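Local coordinates for protein alanine racemase (Acinetobacter baumannii, PDB 4QHR) that belongs to the alanine racemase family and joins an N-terminal TIM-barrel-like domain to a C-terminal domain rich in beta strands, in a two-chain assembly, at residues V89-K94 / K112-A117; C97-Q102 / E106-H111. All blocks are in the same frame, centred on the assembly; numbering follows the deposited sequence.

Contact 1 (V89-K94 / K112-A117); sequences VAIEQK and KQAYIA
The phenol ring of Y115 is the flat group of this contact, and I91 meets it obliquely: CG1 of I91 lies 3.7 Å from CD2 of Y115. The branched side chain of I91 spreads over the backbone as well. Its CD1 reaches back along the root of the tyrosine, 3.9 Å from N of Y115 and 4.0 Å from CB of Y115. The other branch turns to the preceding residue, where CG2 of I91 sits 3.8 Å from O of A114 and 4.1 Å from CB of A114. One branch of I91 thus serves A114 and the other Y115, and at this point the backbones come close, with CA of I91 5.6 Å from CA of Y115. Y115 carries its CG anti to the backbone N (chi1 -169°), which swings the ring out beside I91 and carries the phenol oxygen inward. That buried oxygen is held by two hydrogen bonds, with the backbone N of C97 and the carbonyl of K121, so the ring is fixed at its far end while I91 packs near its base. All direct contact here is van der Waals; A114 forms the solvent-exposed margin. Just beyond I91, helix 87-92 ends in a Schellman motif with K94 at positive phi, and the carbonyl of I91 also accepts a hydrogen bond from the side chain of Q118. Helix 87-92 precedes strand 95-99 and lies between helix 60-68, touched by V89 and Q93, and helix 112-117, which leads toward strand 122-125.

Contact 2 (C97-Q102 / E106-H111); sequences CVIHHQ and EWLIKH
Q102 has CG anti to its own N (chi1 -168°) and then bends at chi2 (58°), which folds its amide back toward E106; the E106 chain, extended beyond CG, crosses it at about a right angle. NE2 of Q102 donates to OE2 of E106 over 3.2 Å. The bond is fairly straight and lies in the amide plane, but it meets the carboxylate oxygen on its anti side, tilted out of the carboxylate plane; amide and carboxylate are turned 64° apart. The helical bond from N of E106 to O of Q102, 2.9 Å, ties the same i, i+4 pair, on the exposed first turn. This is a beta-alpha unit of the TIM-barrel-type domain: strand 95-99 passes through H100 and the N-cap residue H101 into helix 102-110. On the buried side CG2 of I99 meets CD2 of L108 at 4.2 Å, and both side chains also touch V122 and L147. At the other end of the helix, O of W107 is gripped from opposite faces by N of H111 (3.1 Å) and by ND1 of H111 (2.9 Å), where H111 is also N-cap of helix 112-117.

Overall arrangement
Contact 2 is nested along the chain within the loop that contact 1 closes, and their centres lie about 12 Å apart. They hold consecutive elements: helix 87-92 is followed by strand 95-99, and helix 102-110 by helix 112-117. Contact 1 joins two helices and is mostly buried and apolar; in contact 2 the aliphatic pair joins strand 95-99 to helix 102-110, while the exposed polar pair lies within that helix's first turn. They touch directly: CD2 of Y115 packs 3.5 Å from CD1 of L108 in the interior, and CD1 of I91 lies 3.8 Å from CB of the partly exposed H111. Only contact 2 approaches the second subunit, through H100 and H101 packing on I241 of that chain.

Contact 1 (V89-K94 / K112-A117)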
ATOM      1  N   VAL A  89     -12.669 -21.079  19.210  1.00 10.95           N
ATOM      2  CA  VAL A  89     -13.297 -20.342  18.090  1.00 10.62           C
ATOM      3  C   VAL A  89     -13.100 -21.085  16.766  1.00 10.31           C
ATOM      4  O   VAL A  89     -14.049 -21.322  16.022  1.00  9.84           O
ATOM      5  CB  VAL A  89     -12.724 -18.921  17.934  1.00 10.93           C
ATOM      6  CG1 VAL A  89     -13.405 -18.178  16.798  1.00 11.16           C
ATOM      7  CG2 VAL A  89     -12.858 -18.126  19.243  1.00 11.49           C
ATOM      8  N   ALA A  90     -11.864 -21.488  16.510  1.00 10.08           N
ATOM      9  CA  ALA A  90     -11.547 -22.338  15.377  1.00 10.40           C
ATOM     10  C   ALA A  90     -12.406 -23.585  15.316  1.00 10.44           C
ATOM     11  O   ALA A  90     -12.951 -23.912  14.279  1.00 11.01           O
ATOM     12  CB  ALA A  90     -10.058 -22.719  15.380  1.00 10.35           C
ATOM     13  N   ILE A  91     -12.540 -24.285  16.428  1.00 10.61           N
ATOM     14  CA  ILE A  91     -13.336 -25.483  16.469  1.00 11.11           C
ATOM     15  C   ILE A  91     -14.821 -25.195  16.181  1.00 11.51           C
ATOM     16  O   ILE A  91     -15.466 -25.918  15.401  1.00 11.03           O
ATOM     17  CB  ILE A  91     -13.125 -26.191  17.806  1.00 11.33           C
ATOM     18  CG1 ILE A  91     -11.711 -26.808  17.869  1.00 11.93           C
ATOM     19  CG2 ILE A  91     -14.152 -27.236  18.034  1.00 11.46           C
ATOM     20  CD1 ILE A  91     -11.278 -27.068  19.318  1.00 12.23           C
ATOM     21  N   GLU A  92     -15.332 -24.120  16.749  1.00 12.53           N
ATOM     22  CA  GLU A  92     -16.759 -23.781  16.656  1.00 14.12           C
ATOM     23  C   GLU A  92     -17.108 -23.377  15.225  1.00 12.78           C
ATOM     24  O   GLU A  92     -18.152 -23.768  14.686  1.00 11.68           O
ATOM     25  CB  GLU A  92     -17.086 -22.671  17.651  1.00 17.27           C
ATOM     26  CG  GLU A  92     -18.441 -21.982  17.502  1.00 21.45           C
ATOM     27  CD  GLU A  92     -19.634 -22.867  17.837  1.00 25.44           C
ATOM     28  OE1 GLU A  92     -20.716 -22.534  17.322  1.00 31.75           O
ATOM     29  OE2 GLU A  92     -19.527 -23.877  18.597  1.00 27.73           O
ATOM     30  N   GLN A  93     -16.214 -22.626  14.610  1.00 11.52           N
ATOM     31  CA  GLN A  93     -16.388 -22.201  13.244  1.00 11.46           C
ATOM     32  C   GLN A  93     -15.980 -23.234  12.194  1.00 10.66           C
ATOM     33  O   GLN A  93     -16.077 -22.953  10.992  1.00  9.69           O
ATOM     34  CB  GLN A  93     -15.571 -20.934  13.027  1.00 11.88           C
ATOM     35  CG  GLN A  93     -15.972 -19.736  13.888  1.00 12.75           C
ATOM     36  CD  GLN A  93     -17.315 -19.187  13.474  1.00 13.38           C
ATOM     37  OE1 GLN A  93     -17.815 -19.503  12.403  1.00 13.38           O
ATOM     38  NE2 GLN A  93     -17.908 -18.380  14.323  1.00 14.68           N
ATOM     39  N   LYS A  94     -15.514 -24.392  12.632  1.00 10.45           N
ATOM     40  CA  LYS A  94     -14.991 -25.422  11.729  1.00 10.75           C
ATOM     41  C   LYS A  94     -13.800 -24.967  10.838  1.00  9.83           C
ATOM     42  O   LYS A  94     -13.806 -25.148   9.603  1.00  9.38           O
ATOM     43  CB  LYS A  94     -16.086 -25.994  10.861  1.00 12.40           C
ATOM     44  CG  LYS A  94     -17.128 -26.748  11.678  1.00 14.29           C
ATOM     45  CD  LYS A  94     -18.183 -27.326  10.749  1.00 16.56           C
ATOM     46  CE  LYS A  94     -19.128 -28.250  11.510  1.00 18.86           C
ATOM     47  NZ  LYS A  94     -20.529 -28.037  11.007  1.00 21.59           N
ATOM     48  N   LYS A 112      -8.338 -31.871  21.811  1.00 16.30           N
ATOM     49  CA  LYS A 112      -8.515 -32.917  20.814  1.00 17.89           C
ATOM     50  C   LYS A 112      -9.951 -33.435  20.674  1.00 18.32           C
ATOM     51  O   LYS A 112     -10.419 -33.646  19.573  1.00 16.50           O
ATOM     52  CB  LYS A 112      -7.538 -34.065  21.072  1.00 19.26           C
ATOM     53  CG  LYS A 112      -7.935 -35.009  22.185  1.00 21.26           C
ATOM     54  CD  LYS A 112      -6.872 -36.065  22.365  1.00 24.12           C
ATOM     55  CE  LYS A 112      -7.096 -36.905  23.612  1.00 26.19           C
ATOM     56  NZ  LYS A 112      -5.759 -37.224  24.219  1.00 28.94           N
ATOM     57  N   GLN A 113     -10.669 -33.631  21.777  1.00 19.58           N
ATOM     58  CA  GLN A 113     -12.001 -34.251  21.640  1.00 21.04           C
ATOM     59  C   GLN A 113     -12.979 -33.392  20.820  1.00 18.91           C
ATOM     60  O   GLN A 113     -13.566 -33.893  19.852  1.00 17.99           O
ATOM     61  CB  GLN A 113     -12.550 -34.724  22.981  1.00 24.75           C
ATOM     62  CG  GLN A 113     -11.931 -36.108  23.302  1.00 28.97           C
ATOM     63  CD  GLN A 113     -11.967 -36.547  24.755  1.00 33.70           C
ATOM     64  OE1 GLN A 113     -11.304 -37.527  25.114  1.00 39.72           O
ATOM     65  NE2 GLN A 113     -12.716 -35.837  25.605  1.00 35.28           N
ATOM     66  N   ALA A 114     -13.098 -32.118  21.161  1.00 16.16           N
ATOM     67  CA  ALA A 114     -13.964 -31.205  20.411  1.00 14.95           C
ATOM     68  C   ALA A 114     -13.510 -31.022  18.933  1.00 13.32           C
ATOM     69  O   ALA A 114     -14.307 -31.045  18.016  1.00 12.40           O
ATOM     70  CB  ALA A 114     -14.022 -29.867  21.121  1.00 15.77           C
ATOM     71  N   TYR A 115     -12.199 -30.864  18.742  1.00 11.76           N
ATOM     72  CA  TYR A 115     -11.614 -30.708  17.432  1.00 11.07           C
ATOM     73  C   TYR A 115     -11.941 -31.918  16.576  1.00 11.03           C
ATOM     74  O   TYR A 115     -12.437 -31.773  15.484  1.00 11.48           O
ATOM     75  CB  TYR A 115     -10.098 -30.489  17.568  1.00 10.48           C
ATOM     76  CG  TYR A 115      -9.397 -30.049  16.312  1.00 10.37           C
ATOM     77  CD1 TYR A 115      -9.026 -30.964  15.350  1.00 10.39           C
ATOM     78  CD2 TYR A 115      -9.078 -28.695  16.086  1.00 10.26           C
ATOM     79  CE1 TYR A 115      -8.323 -30.571  14.203  1.00 10.00           C
ATOM     80  CE2 TYR A 115      -8.400 -28.274  14.927  1.00 10.20           C
ATOM     81  CZ  TYR A 115      -8.034 -29.216  13.977  1.00 10.21           C
ATOM     82  OH  TYR A 115      -7.362 -28.836  12.805  1.00  9.92           O
ATOM     83  N   ILE A 116     -11.745 -33.117  17.099  1.00 11.77           N
ATOM     84  CA  ILE A 116     -12.023 -34.352  16.344  1.00 12.06           C
ATOM     85  C   ILE A 116     -13.530 -34.542  16.138  1.00 12.72           C
ATOM     86  O   ILE A 116     -13.985 -34.910  15.047  1.00 12.37           O
ATOM     87  CB  ILE A 116     -11.400 -35.585  17.041  1.00 12.62           C
ATOM     88  CG1 ILE A 116      -9.875 -35.499  16.890  1.00 12.36           C
ATOM     89  CG2 ILE A 116     -11.920 -36.893  16.433  1.00 12.42           C
ATOM     90  CD1 ILE A 116      -9.126 -36.436  17.809  1.00 12.89           C
ATOM     91  N   ALA A 117     -14.325 -34.231  17.142  1.00 14.11           N
ATOM     92  CA  ALA A 117     -15.768 -34.430  16.987  1.00 15.31           C
ATOM     93  C   ALA A 117     -16.334 -33.515  15.913  1.00 16.13           C
ATOM     94  O   ALA A 117     -17.288 -33.895  15.249  1.00 17.57           O
ATOM     95  CB  ALA A 117     -16.477 -34.238  18.309  1.00 16.41           C
TER

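Contact 2 (C97-Q102 / E106-H111)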
ATOM      1  N   CYS A  97      -6.769 -26.402  11.398  1.00  8.27           N
ATOM      2  CA  CYS A  97      -5.544 -25.733  11.769  1.00  8.64           C
ATOM      3  C   CYS A  97      -4.331 -26.418  11.238  1.00  8.22           C
ATOM      4  O   CYS A  97      -4.193 -27.632  11.369  1.00  8.12           O
ATOM      5  CB  CYS A  97      -5.396 -25.672  13.291  1.00  9.09           C
ATOM      6  SG  CYS A  97      -6.663 -24.670  14.053  1.00 10.33           S
ATOM      7  N   VAL A  98      -3.444 -25.615  10.660  1.00  8.03           N
ATOM      8  CA  VAL A  98      -2.080 -26.005  10.510  1.00  8.00           C
ATOM      9  C   VAL A  98      -1.432 -26.008  11.895  1.00  8.18           C
ATOM     10  O   VAL A  98      -1.692 -25.115  12.711  1.00  8.61           O
ATOM     11  CB  VAL A  98      -1.304 -25.046   9.593  1.00  8.24           C
ATOM     12  CG1 VAL A  98       0.168 -25.024   9.935  1.00  8.38           C
ATOM     13  CG2 VAL A  98      -1.487 -25.472   8.154  1.00  8.13           C
ATOM     14  N   ILE A  99      -0.599 -27.007  12.181  1.00  8.01           N
ATOM     15  CA  ILE A  99       0.339 -26.885  13.280  1.00  8.12           C
ATOM     16  C   ILE A  99       1.763 -26.934  12.710  1.00  8.44           C
ATOM     17  O   ILE A  99       2.075 -27.702  11.793  1.00  8.21           O
ATOM     18  CB  ILE A  99       0.134 -27.939  14.422  1.00  7.97           C
ATOM     19  CG1 ILE A  99       0.431 -29.354  13.964  1.00  8.03           C
ATOM     20  CG2 ILE A  99      -1.253 -27.803  15.035  1.00  7.95           C
ATOM     21  CD1 ILE A  99       0.589 -30.353  15.099  1.00  8.01           C
ATOM     22  N   HIS A 100       2.617 -26.078  13.242  1.00  8.64           N
ATOM     23  CA  HIS A 100       3.986 -25.979  12.743  1.00  9.10           C
ATOM     24  C   HIS A 100       5.044 -26.013  13.871  1.00  9.23           C
ATOM     25  O   HIS A 100       6.219 -26.062  13.573  1.00  9.29           O
ATOM     26  CB  HIS A 100       4.170 -24.747  11.833  1.00  8.83           C
ATOM     27  CG  HIS A 100       3.934 -23.453  12.538  1.00  9.33           C
ATOM     28  ND1 HIS A 100       4.865 -22.896  13.391  1.00  9.58           N
ATOM     29  CD2 HIS A 100       2.861 -22.621  12.539  1.00  9.47           C
ATOM     30  CE1 HIS A 100       4.380 -21.768  13.873  1.00 10.05           C
ATOM     31  NE2 HIS A 100       3.150 -21.598  13.403  1.00  9.74           N
ATOM     32  N   HIS A 101       4.646 -26.006  15.134  1.00 10.11           N
ATOM     33  CA  HIS A 101       5.623 -26.052  16.212  1.00 10.93           C
ATOM     34  C   HIS A 101       4.973 -26.582  17.470  1.00 11.65           C
ATOM     35  O   HIS A 101       3.719 -26.660  17.574  1.00 11.28           O
ATOM     36  CB  HIS A 101       6.367 -24.686  16.375  1.00 11.21           C
ATOM     37  CG  HIS A 101       5.511 -23.546  16.852  1.00 11.40           C
ATOM     38  ND1 HIS A 101       6.041 -22.448  17.493  1.00 11.28           N
ATOM     39  CD2 HIS A 101       4.171 -23.332  16.797  1.00 11.33           C
ATOM     40  CE1 HIS A 101       5.072 -21.609  17.802  1.00 11.32           C
ATOM     41  NE2 HIS A 101       3.930 -22.127  17.403  1.00 11.03           N
ATOM     42  N   GLN A 102       5.823 -26.971  18.420  1.00 12.06           N
ATOM     43  CA  GLN A 102       5.434 -27.692  19.640  1.00 12.97           C
ATOM     44  C   GLN A 102       4.290 -27.032  20.423  1.00 12.37           C
ATOM     45  O   GLN A 102       3.348 -27.688  20.845  1.00 11.23           O
ATOM     46  CB  GLN A 102       6.669 -27.873  20.538  1.00 14.25           C
ATOM     47  CG  GLN A 102       6.536 -28.825  21.707  1.00 16.42           C
ATOM     48  CD  GLN A 102       6.145 -30.238  21.316  1.00 18.58           C
ATOM     49  OE1 GLN A 102       6.533 -30.760  20.264  1.00 18.83           O
ATOM     50  NE2 GLN A 102       5.371 -30.878  22.186  1.00 20.08           N
ATOM     51  N   GLU A 106       0.778 -28.839  21.485  1.00 14.06           N
ATOM     52  CA  GLU A 106       0.262 -28.986  22.859  1.00 14.77           C
ATOM     53  C   GLU A 106      -1.148 -28.468  22.964  1.00 14.10           C
ATOM     54  O   GLU A 106      -2.002 -29.126  23.562  1.00 14.49           O
ATOM     55  CB  GLU A 106       1.203 -28.313  23.890  1.00 16.46           C
ATOM     56  CG  GLU A 106       2.478 -29.152  24.072  1.00 19.27           C
ATOM     57  CD  GLU A 106       3.647 -28.386  24.652  1.00 22.74           C
ATOM     58  OE1 GLU A 106       3.444 -27.251  25.134  1.00 25.65           O
ATOM     59  OE2 GLU A 106       4.792 -28.906  24.579  1.00 25.50           O
ATOM     60  N   TRP A 107      -1.422 -27.311  22.371  1.00 13.15           N
ATOM     61  CA  TRP A 107      -2.791 -26.762  22.436  1.00 13.66           C
ATOM     62  C   TRP A 107      -3.841 -27.643  21.736  1.00 13.13           C
ATOM     63  O   TRP A 107      -4.987 -27.764  22.196  1.00 13.70           O
ATOM     64  CB  TRP A 107      -2.837 -25.376  21.832  1.00 14.06           C
ATOM     65  CG  TRP A 107      -1.975 -24.362  22.529  1.00 14.67           C
ATOM     66  CD1 TRP A 107      -1.534 -24.383  23.824  1.00 14.22           C
ATOM     67  CD2 TRP A 107      -1.460 -23.142  21.946  1.00 14.91           C
ATOM     68  NE1 TRP A 107      -0.753 -23.269  24.076  1.00 14.02           N
ATOM     69  CE2 TRP A 107      -0.713 -22.484  22.948  1.00 14.84           C
ATOM     70  CE3 TRP A 107      -1.569 -22.546  20.677  1.00 15.60           C
ATOM     71  CZ2 TRP A 107      -0.082 -21.262  22.718  1.00 14.53           C
ATOM     72  CZ3 TRP A 107      -0.931 -21.333  20.453  1.00 14.99           C
ATOM     73  CH2 TRP A 107      -0.209 -20.707  21.477  1.00 14.78           C
ATOM     74  N   LEU A 108      -3.457 -28.234  20.613  1.00 12.53           N
ATOM     75  CA  LEU A 108      -4.356 -29.071  19.820  1.00 12.32           C
ATOM     76  C   LEU A 108      -4.713 -30.339  20.584  1.00 13.38           C
ATOM     77  O   LEU A 108      -5.882 -30.742  20.655  1.00 14.09           O
ATOM     78  CB  LEU A 108      -3.699 -29.451  18.503  1.00 12.34           C
ATOM     79  CG  LEU A 108      -4.568 -30.367  17.655  1.00 12.51           C
ATOM     80  CD1 LEU A 108      -5.835 -29.650  17.132  1.00 12.47           C
ATOM     81  CD2 LEU A 108      -3.747 -30.888  16.530  1.00 13.09           C
ATOM     82  N   ILE A 109      -3.716 -31.001  21.140  1.00 13.99           N
ATOM     83  CA  ILE A 109      -3.989 -32.203  21.976  1.00 15.09           C
ATOM     84  C   ILE A 109      -4.888 -31.856  23.147  1.00 15.65           C
ATOM     85  O   ILE A 109      -5.825 -32.576  23.462  1.00 16.12           O
ATOM     86  CB  ILE A 109      -2.682 -32.801  22.542  1.00 14.96           C
ATOM     87  CG1 ILE A 109      -1.824 -33.378  21.432  1.00 15.03           C
ATOM     88  CG2 ILE A 109      -2.982 -33.844  23.655  1.00 15.68           C
ATOM     89  CD1 ILE A 109      -2.439 -34.483  20.635  1.00 15.14           C
ATOM     90  N   LYS A 110      -4.599 -30.743  23.779  1.00 16.92           N
ATOM     91  CA  LYS A 110      -5.447 -30.219  24.816  1.00 18.96           C
ATOM     92  C   LYS A 110      -6.903 -30.141  24.397  1.00 19.22           C
ATOM     93  O   LYS A 110      -7.759 -30.473  25.211  1.00 19.66           O
ATOM     94  CB  LYS A 110      -4.958 -28.856  25.281  1.00 21.48           C
ATOM     95  CG  LYS A 110      -5.714 -28.261  26.463  1.00 24.74           C
ATOM     96  CD  LYS A 110      -4.788 -27.547  27.462  1.00 26.97           C
ATOM     97  CE  LYS A 110      -5.583 -26.871  28.588  1.00 29.35           C
ATOM     98  NZ  LYS A 110      -6.179 -25.557  28.189  1.00 28.68           N
ATOM     99  N   HIS A 111      -7.190 -29.694  23.164  1.00 16.97           N
ATOM    100  CA  HIS A 111      -8.563 -29.587  22.653  1.00 16.78           C
ATOM    101  C   HIS A 111      -8.961 -30.715  21.688  1.00 16.33           C
ATOM    102  O   HIS A 111      -9.878 -30.556  20.900  1.00 15.47           O
ATOM    103  CB  HIS A 111      -8.768 -28.237  21.956  1.00 17.25           C
ATOM    104  CG  HIS A 111      -8.608 -27.073  22.874  1.00 17.74           C
ATOM    105  ND1 HIS A 111      -7.379 -26.520  23.149  1.00 18.20           N
ATOM    106  CD2 HIS A 111      -9.506 -26.397  23.622  1.00 16.70           C
ATOM    107  CE1 HIS A 111      -7.529 -25.529  24.011  1.00 17.33           C
ATOM    108  NE2 HIS A 111      -8.810 -25.429  24.306  1.00 17.96           N
TER